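Protein CT_858 (Chlamydia trachomatis, PDB 3DOR) is a secreted chlamydial protease, dimeric in its mature form and probably a serine endopeptidase of the S41 type. Local coordinates at residues Y253-L262 with I336-G344; W270-I280 with P316-F327. One frame throughout, in Å; residues are numbered along the deposited sequence.

Overall arrangement
The N-terminal helices and the PDZ-like part come first, and the chain then passes through the unmodelled residues 207-251. It reappears just before 253-262, the first half of contact 1, and enters the mixed sheet through strands 268-271 and 278-284. Helix 316-330 packs back on these strands in contact 2, closing the shorter loop. Strand 333-337 follows, and the segment leaving it, to 344, closes the longer loop in contact 1, so contact 2 lies wholly within it. The two centres are about 16 Å apart. Arg277 bridges them: its NH1 probably bonds to the carbonyl oxygens of Asp259 and Leu262. Contact 1 joins a loop to a strand end, contact 2 a helix to the sheet's edge.

Contact 1 (Y253-L262 with I336-G344); sequences YNIGSTDGFL and IDQTNNPGG. With SO4 (sulfate ion), chain M.
Ile255 and Pro342 lie flank to flank, pointing opposite ways, with Ile255 CG2 3.6 Å from Pro342 CD, where a type II turn (Asn254-Ser257) meets the loop leaving strand 333-337 of the S41-family sheet. Having CG1 beside the backbone N and CG2 anti to it (chi1 -75°) turns the methyl to the proline. Next to it the Gly256 amide points almost straight (175°) at Asn340 O, 2.7 Å from Gly256 N, arriving from above the carbonyl plane; Arg297 also donates to that oxygen. The Asn340 amide group sits at the edge of the Phe261 ring, the planes 58° apart, while Phe261 CB rests over one face of the Tyr253 ring.

Deeper in, Leu262 CD1 lies against Asp337 OD1 at 3.6 Å. Asp337 OD2 is gripped twice by Thr339: the backbone N closes an Asx turn, and Thr339 OG1, 2.7 Å from Asp337 OD2, donates to the syn lone pair of that oxygen. The other carboxylate oxygen takes two waters, which carry the contact on to Asp259 O and the amides of Phe261 and Leu262. On the outer side of the turn, a sulfate, probably from the crystallisation liquor, takes a bond from Ile255 N, 2.6 Å from its O3.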
loop_
_atom_site.group_PDB
_atom_site.type_symbol
_atom_site.label_atom_id
_atom_site.label_comp_id
_atom_site.label_asym_id
_atom_site.label_seq_id
_atom_site.Cartn_x
_atom_site.Cartn_y
_atom_site.Cartn_z
ATOM N N TYR B 253 -15.864 -26.567 -4.133
ATOM C CA TYR B 253 -15.551 -26.585 -2.712
ATOM C C TYR B 253 -14.597 -25.476 -2.286
ATOM O O TYR B 253 -14.323 -25.317 -1.104
ATOM C CB TYR B 253 -14.989 -27.964 -2.328
ATOM C CG TYR B 253 -16.023 -29.080 -2.474
ATOM C CD1 TYR B 253 -16.115 -29.835 -3.648
ATOM C CD2 TYR B 253 -16.942 -29.337 -1.458
ATOM C CE1 TYR B 253 -17.108 -30.822 -3.800
ATOM C CE2 TYR B 253 -17.931 -30.309 -1.602
ATOM C CZ TYR B 253 -18.009 -31.041 -2.772
ATOM O OH TYR B 253 -19.018 -31.955 -2.918
ATOM N N ASN B 254 -14.112 -24.697 -3.248
ATOM C CA ASN B 254 -13.199 -23.592 -2.954
ATOM C C ASN B 254 -13.846 -22.502 -2.095
ATOM O O ASN B 254 -14.990 -22.115 -2.328
ATOM C CB ASN B 254 -12.733 -22.918 -4.247
ATOM C CG ASN B 254 -11.598 -23.648 -4.933
ATOM O OD1 ASN B 254 -10.667 -23.010 -5.416
ATOM N ND2 ASN B 254 -11.673 -24.973 -5.007
ATOM N N ILE B 255 -13.111 -21.997 -1.114
ATOM C CA ILE B 255 -13.620 -20.917 -0.291
ATOM C C ILE B 255 -13.800 -19.731 -1.249
ATOM O O ILE B 255 -12.914 -19.441 -2.048
ATOM C CB ILE B 255 -12.618 -20.562 0.824
ATOM C CG1 ILE B 255 -12.666 -21.647 1.916
ATOM C CG2 ILE B 255 -12.939 -19.204 1.419
ATOM C CD1 ILE B 255 -11.678 -21.425 3.071
ATOM N N GLY B 256 -14.954 -19.071 -1.189
ATOM C CA GLY B 256 -15.202 -17.952 -2.082
ATOM C C GLY B 256 -15.787 -18.348 -3.431
ATOM O O GLY B 256 -16.051 -17.492 -4.274
ATOM N N SER B 257 -15.990 -19.641 -3.646
ATOM C CA SER B 257 -16.561 -20.127 -4.901
ATOM C C SER B 257 -17.954 -19.537 -5.144
ATOM O O SER B 257 -18.814 -19.555 -4.261
ATOM C CB SER B 257 -16.649 -21.658 -4.884
ATOM O OG SER B 257 -17.620 -22.125 -5.808
ATOM N N THR B 258 -18.177 -19.024 -6.351
ATOM C CA THR B 258 -19.466 -18.424 -6.689
ATOM C C THR B 258 -20.635 -19.394 -6.563
ATOM O O THR B 258 -21.669 -19.059 -5.987
ATOM C CB THR B 258 -19.454 -17.840 -8.134
ATOM O OG1 THR B 258 -18.513 -16.770 -8.199
ATOM C CG2 THR B 258 -20.823 -17.293 -8.518
ATOM N N ASP B 259 -20.472 -20.600 -7.090
ATOM C CA ASP B 259 -21.548 -21.584 -7.054
ATOM C C ASP B 259 -21.625 -22.449 -5.808
ATOM O O ASP B 259 -22.689 -22.964 -5.478
ATOM C CB ASP B 259 -21.475 -22.488 -8.292
ATOM C CG ASP B 259 -21.973 -21.793 -9.549
ATOM O OD1 ASP B 259 -21.768 -22.325 -10.660
ATOM O OD2 ASP B 259 -22.583 -20.716 -9.423
ATOM N N GLY B 260 -20.519 -22.623 -5.102
ATOM C CA GLY B 260 -20.597 -23.465 -3.921
ATOM C C GLY B 260 -20.742 -24.914 -4.348
ATOM O O GLY B 260 -20.489 -25.263 -5.513
ATOM N N PHE B 261 -21.192 -25.760 -3.431
ATOM C CA PHE B 261 -21.289 -27.184 -3.725
ATOM C C PHE B 261 -22.651 -27.818 -3.521
ATOM O O PHE B 261 -22.798 -29.024 -3.672
ATOM C CB PHE B 261 -20.254 -27.920 -2.873
ATOM C CG PHE B 261 -20.388 -27.648 -1.397
ATOM C CD1 PHE B 261 -21.334 -28.323 -0.633
ATOM C CD2 PHE B 261 -19.584 -26.704 -0.777
ATOM C CE1 PHE B 261 -21.474 -28.061 0.729
ATOM C CE2 PHE B 261 -19.714 -26.430 0.586
ATOM C CZ PHE B 261 -20.664 -27.114 1.340
ATOM N N LEU B 262 -23.650 -27.018 -3.185
ATOM C CA LEU B 262 -24.987 -27.546 -2.971
ATOM C C LEU B 262 -25.812 -27.662 -4.258
ATOM O O LEU B 262 -25.861 -26.733 -5.073
ATOM C CB LEU B 262 -25.736 -26.665 -1.973
ATOM C CG LEU B 262 -25.049 -26.499 -0.615
ATOM C CD1 LEU B 262 -25.802 -25.481 0.212
ATOM C CD2 LEU B 262 -24.991 -27.855 0.100
ATOM N N ILE B 336 -30.336 -18.476 1.891
ATOM C CA ILE B 336 -29.075 -17.839 1.530
ATOM C C ILE B 336 -27.931 -18.776 1.900
ATOM O O ILE B 336 -27.714 -19.070 3.086
ATOM C CB ILE B 336 -28.896 -16.490 2.276
ATOM C CG1 ILE B 336 -29.943 -15.483 1.790
ATOM C CG2 ILE B 336 -27.476 -15.940 2.059
ATOM C CD1 ILE B 336 -29.862 -14.137 2.488
ATOM N N ASP B 337 -27.215 -19.266 0.894
ATOM C CA ASP B 337 -26.087 -20.146 1.152
ATOM C C ASP B 337 -24.873 -19.245 1.328
ATOM O O ASP B 337 -24.426 -18.604 0.383
ATOM C CB ASP B 337 -25.854 -21.100 -0.021
ATOM C CG ASP B 337 -24.548 -21.879 0.113
ATOM O OD1 ASP B 337 -24.115 -22.485 -0.888
ATOM O OD2 ASP B 337 -23.961 -21.881 1.224
ATOM N N GLN B 338 -24.342 -19.187 2.540
ATOM C CA GLN B 338 -23.191 -18.343 2.794
ATOM C C GLN B 338 -21.973 -19.153 3.252
ATOM O O GLN B 338 -21.027 -18.591 3.805
ATOM C CB GLN B 338 -23.551 -17.304 3.853
ATOM C CG GLN B 338 -22.596 -16.161 3.897
ATOM C CD GLN B 338 -22.224 -15.753 5.300
ATOM O OE1 GLN B 338 -21.976 -14.580 5.552
ATOM N NE2 GLN B 338 -22.157 -16.718 6.217
ATOM N N THR B 339 -22.002 -20.466 3.030
ATOM C CA THR B 339 -20.891 -21.340 3.420
ATOM C C THR B 339 -19.617 -21.053 2.620
ATOM O O THR B 339 -19.681 -20.455 1.549
ATOM C CB THR B 339 -21.253 -22.822 3.207
ATOM O OG1 THR B 339 -21.612 -23.037 1.835
ATOM C CG2 THR B 339 -22.425 -23.218 4.086
ATOM N N ASN B 340 -18.464 -21.476 3.144
ATOM C CA ASN B 340 -17.194 -21.295 2.439
ATOM C C ASN B 340 -17.048 -19.882 1.871
ATOM O O ASN B 340 -16.889 -19.685 0.664
ATOM C CB ASN B 340 -17.097 -22.314 1.297
ATOM C CG ASN B 340 -16.838 -23.733 1.783
ATOM O OD1 ASN B 340 -16.901 -24.029 2.978
ATOM N ND2 ASN B 340 -16.546 -24.621 0.846
ATOM N N ASN B 341 -17.085 -18.907 2.762
ATOM C CA ASN B 341 -17.012 -17.504 2.398
ATOM C C ASN B 341 -15.910 -16.897 3.267
ATOM O O ASN B 341 -15.989 -16.952 4.487
ATOM C CB ASN B 341 -18.369 -16.873 2.700
ATOM C CG ASN B 341 -18.441 -15.419 2.327
ATOM O OD1 ASN B 341 -17.523 -14.654 2.599
ATOM N ND2 ASN B 341 -19.548 -15.021 1.709
ATOM N N PRO B 342 -14.883 -16.292 2.644
ATOM C CA PRO B 342 -13.735 -15.672 3.321
ATOM C C PRO B 342 -13.934 -14.317 3.991
ATOM O O PRO B 342 -13.014 -13.810 4.625
ATOM C CB PRO B 342 -12.708 -15.574 2.205
ATOM C CG PRO B 342 -13.580 -15.154 1.037
ATOM C CD PRO B 342 -14.781 -16.110 1.180
ATOM N N GLY B 343 -15.117 -13.729 3.863
ATOM C CA GLY B 343 -15.340 -12.420 4.458
ATOM C C GLY B 343 -15.016 -11.348 3.430
ATOM O O GLY B 343 -15.133 -11.597 2.231
ATOM N N GLY B 344 -14.605 -10.163 3.877
ATOM C CA GLY B 344 -14.279 -9.112 2.933
ATOM C C GLY B 344 -14.493 -7.695 3.423
ATOM O O GLY B 344 -13.959 -7.298 4.464
HETATM S S SO4 M . -9.584 -23.689 -0.908
HETATM O O1 SO4 M . -9.861 -24.718 -1.971
HETATM O O2 SO4 M . -8.735 -22.610 -1.495
HETATM O O3 SO4 M . -10.851 -23.074 -0.405
HETATM O O4 SO4 M . -8.888 -24.398 0.222
HETATM O O HOH W 1 -24.157 -23.768 -3.393
HETATM O O HOH W 2 -22.030 -24.356 -1.047
#

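Contact 2 (W270-I280 with P316-F327); sequences WESEGLFRAYI and PWEEFAKIIQVF
Glu319 leaves its helix with CG anti to the backbone N (chi1 179°) and stays extended beyond it, which brings the carboxylate to the amides of Leu275 and Phe276. The setting is a beta hairpin at the edge of the sheet, strands 268-271 and 278-284, lying against helix 316-330, which is the helix of the beta-alpha-beta crossover between the parallel strands 290-297 and 333-337. Within the hairpin Trp270 and Ile280 form an antiparallel hydrogen-bonded pair, the bond from Trp270 N to Ile280 O being weak.

The carboxylate holds the hairpin loop with both oxygens. Leu275 N is 2.7 Å from Glu319 OE1, on the syn lone pair, and Phe276 N lies 2.9 Å from Glu319 OE2, in a nearly straight bond (175°) tilted somewhat from the carboxylate plane. The Phe276 ring runs alongside this group in the opposite sense, nearly perpendicular to it in plane, with the carboxylate at its edge. Pro316 O meets the same rim, 3.4 Å from Phe276 CE1. The edge of Phe320 points at a face of Phe276 in a T-shaped pair, planes 65° apart, its CD1 3.8 Å from Phe276 CZ; Tyr348 of helix 346-354 also touches Phe276.

Farther along the helix Ile323 CG2 packs on Ala278 CB at 3.8 Å. Ile280 CG1 reaches the Phe327 edge in its plane, 3.7 Å from CE2. Trp270 has the backbone N of Ser272 toward the rim of one face and Val326 over the other, where a CH-pi contact puts Val326 CG1 3.9 Å from the six-membered ring centroid, almost on the normal. Back at the loop, a water accepts from Ser272 OG, donates to Phe276 O, and gives its other hydrogen to Glu319 OE2, 2.7 Å from the water oxygen.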
loop_
_atom_site.group_PDB
_atom_site.type_symbol
_atom_site.label_atom_id
_atom_site.label_comp_id
_atom_site.label_asym_id
_atom_site.label_seq_id
_atom_site.Cartn_x
_atom_site.Cartn_y
_atom_site.Cartn_z
ATOM N N TRP B 270 -37.186 -20.326 -11.982
ATOM C CA TRP B 270 -36.468 -19.137 -12.460
ATOM C C TRP B 270 -34.994 -19.185 -12.064
ATOM O O TRP B 270 -34.648 -19.612 -10.964
ATOM C CB TRP B 270 -37.068 -17.852 -11.889
ATOM C CG TRP B 270 -36.313 -16.620 -12.324
ATOM C CD1 TRP B 270 -36.361 -16.017 -13.553
ATOM C CD2 TRP B 270 -35.383 -15.856 -11.541
ATOM N NE1 TRP B 270 -35.521 -14.926 -13.582
ATOM C CE2 TRP B 270 -34.908 -14.804 -12.362
ATOM C CE3 TRP B 270 -34.902 -15.959 -10.232
ATOM C CZ2 TRP B 270 -33.981 -13.859 -11.910
ATOM C CZ3 TRP B 270 -33.983 -15.023 -9.782
ATOM C CH2 TRP B 270 -33.529 -13.986 -10.620
ATOM N N GLU B 271 -34.127 -18.724 -12.955
ATOM C CA GLU B 271 -32.702 -18.722 -12.669
ATOM C C GLU B 271 -32.068 -17.422 -13.140
ATOM O O GLU B 271 -32.268 -16.997 -14.278
ATOM C CB GLU B 271 -32.047 -19.938 -13.338
ATOM C CG GLU B 271 -30.535 -19.994 -13.237
ATOM C CD GLU B 271 -29.988 -21.407 -13.430
ATOM O OE1 GLU B 271 -30.484 -22.131 -14.326
ATOM O OE2 GLU B 271 -29.057 -21.784 -12.679
ATOM N N SER B 272 -31.312 -16.787 -12.250
ATOM C CA SER B 272 -30.645 -15.529 -12.555
ATOM C C SER B 272 -29.454 -15.798 -13.472
ATOM O O SER B 272 -28.859 -16.872 -13.424
ATOM C CB SER B 272 -30.183 -14.862 -11.260
ATOM O OG SER B 272 -29.697 -13.555 -11.501
ATOM N N GLU B 273 -29.094 -14.816 -14.289
ATOM C CA GLU B 273 -28.005 -14.990 -15.245
ATOM C C GLU B 273 -26.738 -14.169 -15.039
ATOM O O GLU B 273 -25.858 -14.182 -15.901
ATOM C CB GLU B 273 -28.521 -14.710 -16.659
ATOM C CG GLU B 273 -29.661 -15.603 -17.106
ATOM C CD GLU B 273 -30.172 -15.239 -18.494
ATOM O OE1 GLU B 273 -31.089 -15.933 -18.988
ATOM O OE2 GLU B 273 -29.662 -14.261 -19.088
ATOM N N GLY B 274 -26.624 -13.465 -13.921
ATOM C CA GLY B 274 -25.436 -12.657 -13.705
ATOM C C GLY B 274 -24.287 -13.277 -12.924
ATOM O O GLY B 274 -23.942 -14.448 -13.096
ATOM N N LEU B 275 -23.694 -12.461 -12.059
ATOM C CA LEU B 275 -22.567 -12.848 -11.225
ATOM C C LEU B 275 -22.928 -13.824 -10.098
ATOM O O LEU B 275 -22.160 -14.733 -9.787
ATOM C CB LEU B 275 -21.945 -11.582 -10.624
ATOM C CG LEU B 275 -20.517 -11.165 -10.990
ATOM C CD1 LEU B 275 -20.236 -11.362 -12.475
ATOM C CD2 LEU B 275 -20.330 -9.709 -10.594
ATOM N N PHE B 276 -24.091 -13.627 -9.486
ATOM C CA PHE B 276 -24.539 -14.471 -8.380
ATOM C C PHE B 276 -25.297 -15.720 -8.809
ATOM O O PHE B 276 -26.036 -15.708 -9.794
ATOM C CB PHE B 276 -25.499 -13.711 -7.443
ATOM C CG PHE B 276 -24.882 -12.557 -6.714
ATOM C CD1 PHE B 276 -24.870 -11.287 -7.274
ATOM C CD2 PHE B 276 -24.354 -12.734 -5.438
ATOM C CE1 PHE B 276 -24.337 -10.193 -6.565
ATOM C CE2 PHE B 276 -23.820 -11.653 -4.721
ATOM C CZ PHE B 276 -23.812 -10.381 -5.285
ATOM N N ARG B 277 -25.132 -16.797 -8.055
ATOM C CA ARG B 277 -25.909 -17.994 -8.332
ATOM C C ARG B 277 -27.210 -17.718 -7.565
ATOM O O ARG B 277 -27.203 -17.552 -6.341
ATOM C CB ARG B 277 -25.250 -19.259 -7.769
ATOM C CG ARG B 277 -26.144 -20.487 -7.940
ATOM C CD ARG B 277 -25.494 -21.794 -7.509
ATOM N NE ARG B 277 -26.406 -22.911 -7.739
ATOM C CZ ARG B 277 -26.273 -24.117 -7.203
ATOM N NH1 ARG B 277 -25.257 -24.384 -6.396
ATOM N NH2 ARG B 277 -27.170 -25.055 -7.458
ATOM N N ALA B 278 -28.322 -17.651 -8.281
ATOM C CA ALA B 278 -29.590 -17.379 -7.637
ATOM C C ALA B 278 -30.725 -17.927 -8.478
ATOM O O ALA B 278 -30.707 -17.819 -9.711
ATOM C CB ALA B 278 -29.755 -15.873 -7.443
ATOM N N TYR B 279 -31.711 -18.514 -7.815
ATOM C CA TYR B 279 -32.837 -19.072 -8.529
ATOM C C TYR B 279 -34.033 -19.229 -7.617
ATOM O O TYR B 279 -33.971 -18.924 -6.425
ATOM C CB TYR B 279 -32.447 -20.429 -9.142
ATOM C CG TYR B 279 -32.075 -21.497 -8.132
ATOM C CD1 TYR B 279 -33.054 -22.278 -7.526
ATOM C CD2 TYR B 279 -30.740 -21.706 -7.764
ATOM C CE1 TYR B 279 -32.726 -23.241 -6.575
ATOM C CE2 TYR B 279 -30.400 -22.671 -6.810
ATOM C CZ TYR B 279 -31.400 -23.429 -6.222
ATOM O OH TYR B 279 -31.088 -24.366 -5.265
ATOM N N ILE B 280 -35.131 -19.683 -8.200
ATOM C CA ILE B 280 -36.360 -19.915 -7.468
ATOM C C ILE B 280 -36.781 -21.330 -7.812
ATOM O O ILE B 280 -36.771 -21.698 -8.983
ATOM C CB ILE B 280 -37.479 -18.957 -7.913
ATOM C CG1 ILE B 280 -37.082 -17.508 -7.634
ATOM C CG2 ILE B 280 -38.759 -19.284 -7.177
ATOM C CD1 ILE B 280 -38.165 -16.498 -8.017
ATOM N N PRO B 316 -21.474 -5.184 -8.203
ATOM C CA PRO B 316 -22.284 -6.337 -7.794
ATOM C C PRO B 316 -23.483 -6.074 -6.890
ATOM O O PRO B 316 -24.444 -6.836 -6.918
ATOM C CB PRO B 316 -21.252 -7.299 -7.186
ATOM C CG PRO B 316 -20.074 -6.427 -6.867
ATOM C CD PRO B 316 -20.042 -5.435 -7.976
ATOM N N TRP B 317 -23.462 -5.001 -6.107
ATOM C CA TRP B 317 -24.611 -4.739 -5.256
ATOM C C TRP B 317 -25.848 -4.335 -6.072
ATOM O O TRP B 317 -26.978 -4.477 -5.604
ATOM C CB TRP B 317 -24.276 -3.686 -4.201
ATOM C CG TRP B 317 -23.694 -2.425 -4.734
ATOM C CD1 TRP B 317 -24.372 -1.355 -5.241
ATOM C CD2 TRP B 317 -22.306 -2.073 -4.754
ATOM N NE1 TRP B 317 -23.492 -0.350 -5.565
ATOM C CE2 TRP B 317 -22.218 -0.762 -5.278
ATOM C CE3 TRP B 317 -21.128 -2.739 -4.376
ATOM C CZ2 TRP B 317 -20.991 -0.095 -5.438
ATOM C CZ3 TRP B 317 -19.905 -2.080 -4.537
ATOM C CH2 TRP B 317 -19.850 -0.768 -5.063
ATOM N N GLU B 318 -25.644 -3.852 -7.294
ATOM C CA GLU B 318 -26.787 -3.501 -8.139
ATOM C C GLU B 318 -27.470 -4.774 -8.639
ATOM O O GLU B 318 -28.700 -4.844 -8.720
ATOM C CB GLU B 318 -26.345 -2.627 -9.319
ATOM C CG GLU B 318 -26.365 -1.146 -8.962
ATOM C CD GLU B 318 -25.690 -0.266 -9.989
ATOM O OE1 GLU B 318 -25.868 -0.506 -11.201
ATOM O OE2 GLU B 318 -24.989 0.682 -9.577
ATOM N N GLU B 319 -26.677 -5.787 -8.965
ATOM C CA GLU B 319 -27.259 -7.040 -9.412
ATOM C C GLU B 319 -27.967 -7.704 -8.227
ATOM O O GLU B 319 -29.055 -8.264 -8.377
ATOM C CB GLU B 319 -26.194 -7.995 -9.953
ATOM C CG GLU B 319 -26.811 -9.328 -10.393
ATOM C CD GLU B 319 -25.783 -10.373 -10.758
ATOM O OE1 GLU B 319 -24.868 -10.045 -11.543
ATOM O OE2 GLU B 319 -25.892 -11.526 -10.271
ATOM N N PHE B 320 -27.338 -7.635 -7.054
ATOM C CA PHE B 320 -27.899 -8.220 -5.836
ATOM C C PHE B 320 -29.274 -7.591 -5.609
ATOM O O PHE B 320 -30.254 -8.287 -5.320
ATOM C CB PHE B 320 -26.979 -7.927 -4.643
ATOM C CG PHE B 320 -27.380 -8.624 -3.362
ATOM C CD1 PHE B 320 -26.849 -9.865 -3.037
ATOM C CD2 PHE B 320 -28.266 -8.029 -2.476
ATOM C CE1 PHE B 320 -27.192 -10.505 -1.839
ATOM C CE2 PHE B 320 -28.614 -8.664 -1.274
ATOM C CZ PHE B 320 -28.072 -9.902 -0.960
ATOM N N ALA B 321 -29.336 -6.270 -5.750
ATOM C CA ALA B 321 -30.589 -5.545 -5.574
ATOM C C ALA B 321 -31.629 -6.062 -6.569
ATOM O O ALA B 321 -32.786 -6.251 -6.213
ATOM C CB ALA B 321 -30.367 -4.036 -5.770
ATOM N N LYS B 322 -31.221 -6.296 -7.814
ATOM C CA LYS B 322 -32.151 -6.802 -8.831
ATOM C C LYS B 322 -32.733 -8.165 -8.424
ATOM O O LYS B 322 -33.930 -8.425 -8.572
ATOM C CB LYS B 322 -31.440 -6.980 -10.177
ATOM C CG LYS B 322 -30.832 -5.731 -10.792
ATOM C CD LYS B 322 -31.861 -4.936 -11.566
ATOM C CE LYS B 322 -31.205 -3.805 -12.355
ATOM N NZ LYS B 322 -30.255 -4.334 -13.366
ATOM N N ILE B 323 -31.870 -9.043 -7.932
ATOM C CA ILE B 323 -32.301 -10.373 -7.525
ATOM C C ILE B 323 -33.285 -10.313 -6.361
ATOM O O ILE B 323 -34.317 -10.988 -6.375
ATOM C CB ILE B 323 -31.082 -11.245 -7.146
ATOM C CG1 ILE B 323 -30.153 -11.371 -8.358
ATOM C CG2 ILE B 323 -31.541 -12.619 -6.694
ATOM C CD1 ILE B 323 -28.723 -11.820 -8.020
ATOM N N ILE B 324 -32.982 -9.502 -5.355
ATOM C CA ILE B 324 -33.878 -9.390 -4.217
ATOM C C ILE B 324 -35.252 -8.860 -4.630
ATOM O O ILE B 324 -36.279 -9.325 -4.128
ATOM C CB ILE B 324 -33.286 -8.494 -3.117
ATOM C CG1 ILE B 324 -31.939 -9.059 -2.657
ATOM C CG2 ILE B 324 -34.243 -8.442 -1.931
ATOM C CD1 ILE B 324 -32.010 -10.512 -2.179
ATOM N N GLN B 325 -35.286 -7.894 -5.542
ATOM C CA GLN B 325 -36.576 -7.380 -5.997
ATOM C C GLN B 325 -37.368 -8.524 -6.628
ATOM O O GLN B 325 -38.564 -8.645 -6.413
ATOM C CB GLN B 325 -36.394 -6.239 -7.003
ATOM C CG GLN B 325 -36.185 -4.888 -6.348
ATOM C CD GLN B 325 -35.953 -3.771 -7.360
ATOM O OE1 GLN B 325 -35.031 -3.844 -8.185
ATOM N NE2 GLN B 325 -36.781 -2.729 -7.296
ATOM N N VAL B 326 -36.703 -9.369 -7.404
ATOM C CA VAL B 326 -37.384 -10.509 -8.006
ATOM C C VAL B 326 -37.901 -11.439 -6.906
ATOM O O VAL B 326 -39.026 -11.929 -6.978
ATOM C CB VAL B 326 -36.442 -11.304 -8.930
ATOM C CG1 VAL B 326 -37.073 -12.669 -9.280
ATOM C CG2 VAL B 326 -36.176 -10.503 -10.206
ATOM N N PHE B 327 -37.080 -11.684 -5.888
ATOM C CA PHE B 327 -37.480 -12.574 -4.789
ATOM C C PHE B 327 -38.662 -12.009 -4.008
ATOM O O PHE B 327 -39.561 -12.747 -3.618
ATOM C CB PHE B 327 -36.312 -12.809 -3.807
ATOM C CG PHE B 327 -35.229 -13.729 -4.326
ATOM C CD1 PHE B 327 -33.939 -13.654 -3.816
ATOM C CD2 PHE B 327 -35.506 -14.703 -5.269
ATOM C CE1 PHE B 327 -32.945 -14.545 -4.239
ATOM C CE2 PHE B 327 -34.521 -15.591 -5.695
ATOM C CZ PHE B 327 -33.244 -15.513 -5.181
HETATM O O HOH W 3 -27.128 -13.687 -11.240
#